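PDB 2QU8: putative nucleolar GTP-binding protein 1 from Plasmodium falciparum, which binds guanine nucleotide, here GDP, and probably acts as a GTPase of the NOG1 family, whose members are linked to ribosome assembly in the nucleolus. Local coordinates for residues Ile33-Pro38 and Leu86-Ala90. Numbering follows the deposited sequence.
Sequences ILSGAP and LLDRA
Leu87 O takes two hydrogen bonds, from Ser35 and Gly36, where strand 30-35 runs into the following loop. Ser35 OG lies 2.8 Å from Leu87 O, in the carbonyl plane and on a lone pair; the hydroxyl is turned anti to Ser35 N (chi1 -180°), beside Ser35's own carbonyl carbon, which directs it at Leu87 O. Gly36 N lies 3.1 Å from Leu87 O with a nearly straight N-H (167°). Both partners of this carbonyl therefore come from consecutive residues, which ties the 86-90 loop to the start of the probable P-loop. One residue on, Asp88 CA makes a CA-H...O contact with Gly36 O at 3.1 Å.

Apolar contact is made at the strand, where the branch methyl Ile33 CG2 lies 3.7 Å from Leu87 CD1. The Pro38 ring instead sets its carbons against polar atoms in van der Waals contact, CD 3.3 Å from Asp88 O and CG 3.8 Å from Arg89 NH2, and crosses both side chains at about a right angle.

Within the loop, Arg89 and Asp88 form a two-pronged salt bridge, Arg89 NE to Asp88 OD1 at 2.7 Å and Arg89 NH2 to Asp88 OD2 at 2.8 Å, both meeting the carboxylate from above its plane. The Arg89 chain bends at chi3 (81°) to make this fit. Gly85 N also donates to Asp88 OD2.

Gly36 belongs to a probable P-loop, as expected of a GTPase; Lys42 NZ bonds to the carbonyls of Gly36 and Ala37, and Ala37 touches GDP. The strand 30-35 pairs in the central sheet with 76-82 and 110-117, while Leu87 packs on Ile102 of helix 96-106, and Ser35 and Ala37 touch helix 126-137.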
loop_
_atom_site.group_PDB
_atom_site.type_symbol
_atom_site.label_atom_id
_atom_site.label_comp_id
_atom_site.label_asym_id
_atom_site.label_seq_id
_atom_site.Cartn_x
_atom_site.Cartn_y
_atom_site.Cartn_z
ATOM N N ILE A 33 4.573 0.269 0.179
ATOM C CA ILE A 33 4.340 -0.707 -0.881
ATOM C C ILE A 33 3.032 -0.363 -1.560
ATOM O O ILE A 33 1.972 -0.454 -0.943
ATOM C CB ILE A 33 4.286 -2.148 -0.312
ATOM C CG1 ILE A 33 5.605 -2.472 0.399
ATOM C CG2 ILE A 33 3.959 -3.173 -1.435
ATOM C CD1 ILE A 33 5.494 -3.573 1.465
ATOM N N LEU A 34 3.102 0.052 -2.822
ATOM C CA LEU A 34 1.891 0.397 -3.555
ATOM C C LEU A 34 1.200 -0.830 -4.130
ATOM O O LEU A 34 1.845 -1.716 -4.705
ATOM C CB LEU A 34 2.174 1.412 -4.663
ATOM C CG LEU A 34 2.453 2.847 -4.212
ATOM C CD1 LEU A 34 3.131 3.600 -5.350
ATOM C CD2 LEU A 34 1.165 3.545 -3.766
ATOM N N SER A 35 -0.122 -0.849 -3.991
ATOM C CA SER A 35 -0.958 -1.923 -4.518
ATOM C C SER A 35 -2.307 -1.354 -4.965
ATOM O O SER A 35 -2.698 -0.265 -4.548
ATOM C CB SER A 35 -1.128 -3.011 -3.452
ATOM O OG SER A 35 -1.930 -4.084 -3.919
ATOM N N GLY A 36 -3.013 -2.088 -5.817
ATOM C CA GLY A 36 -4.251 -1.604 -6.407
ATOM C C GLY A 36 -4.344 -1.971 -7.872
ATOM O O GLY A 36 -3.326 -2.257 -8.509
ATOM N N ALA A 37 -5.563 -1.959 -8.406
ATOM C CA ALA A 37 -5.825 -2.350 -9.796
ATOM C C ALA A 37 -5.051 -1.496 -10.804
ATOM O O ALA A 37 -4.574 -0.410 -10.458
ATOM C CB ALA A 37 -7.312 -2.299 -10.082
ATOM N N PRO A 38 -4.883 -2.005 -12.048
ATOM C CA PRO A 38 -4.290 -1.161 -13.076
ATOM C C PRO A 38 -5.067 0.143 -13.257
ATOM O O PRO A 38 -6.296 0.147 -13.203
ATOM C CB PRO A 38 -4.385 -2.024 -14.341
ATOM C CG PRO A 38 -4.399 -3.438 -13.825
ATOM C CD PRO A 38 -5.215 -3.350 -12.565
ATOM N N LEU A 86 2.214 -7.381 -10.639
ATOM C CA LEU A 86 2.252 -8.269 -9.466
ATOM C C LEU A 86 1.200 -7.948 -8.396
ATOM O O LEU A 86 0.425 -8.818 -7.992
ATOM C CB LEU A 86 3.648 -8.290 -8.839
ATOM C CG LEU A 86 4.807 -8.878 -9.649
ATOM C CD1 LEU A 86 6.085 -8.804 -8.822
ATOM C CD2 LEU A 86 4.530 -10.307 -10.060
ATOM N N LEU A 87 1.169 -6.702 -7.943
ATOM C CA LEU A 87 0.282 -6.312 -6.846
ATOM C C LEU A 87 -0.946 -5.535 -7.320
ATOM O O LEU A 87 -1.551 -4.755 -6.562
ATOM C CB LEU A 87 1.080 -5.552 -5.778
ATOM C CG LEU A 87 2.189 -6.383 -5.107
ATOM C CD1 LEU A 87 2.946 -5.558 -4.091
ATOM C CD2 LEU A 87 1.613 -7.636 -4.445
ATOM N N ASP A 88 -1.323 -5.780 -8.572
ATOM C CA ASP A 88 -2.457 -5.107 -9.209
ATOM C C ASP A 88 -3.511 -6.097 -9.695
ATOM O O ASP A 88 -4.490 -5.708 -10.338
ATOM C CB ASP A 88 -1.984 -4.220 -10.376
ATOM C CG ASP A 88 -1.220 -4.993 -11.446
ATOM O OD1 ASP A 88 -0.981 -6.217 -11.283
ATOM O OD2 ASP A 88 -0.862 -4.367 -12.462
ATOM N N ARG A 89 -3.298 -7.375 -9.392
ATOM C CA ARG A 89 -4.224 -8.432 -9.786
ATOM C C ARG A 89 -4.140 -9.616 -8.818
ATOM O O ARG A 89 -3.148 -9.768 -8.096
ATOM C CB ARG A 89 -3.969 -8.875 -11.235
ATOM C CG ARG A 89 -2.551 -9.347 -11.532
ATOM C CD ARG A 89 -2.233 -9.190 -13.010
ATOM N NE ARG A 89 -1.857 -7.810 -13.316
ATOM C CZ ARG A 89 -2.017 -7.222 -14.498
ATOM N NH1 ARG A 89 -2.545 -7.892 -15.520
ATOM N NH2 ARG A 89 -1.639 -5.960 -14.660
ATOM N N ALA A 90 -5.185 -10.442 -8.811
ATOM C CA ALA A 90 -5.272 -11.582 -7.904
ATOM C C ALA A 90 -4.150 -12.587 -8.146
ATOM O O ALA A 90 -3.598 -12.673 -9.244
ATOM C CB ALA A 90 -6.656 -12.250 -7.998
#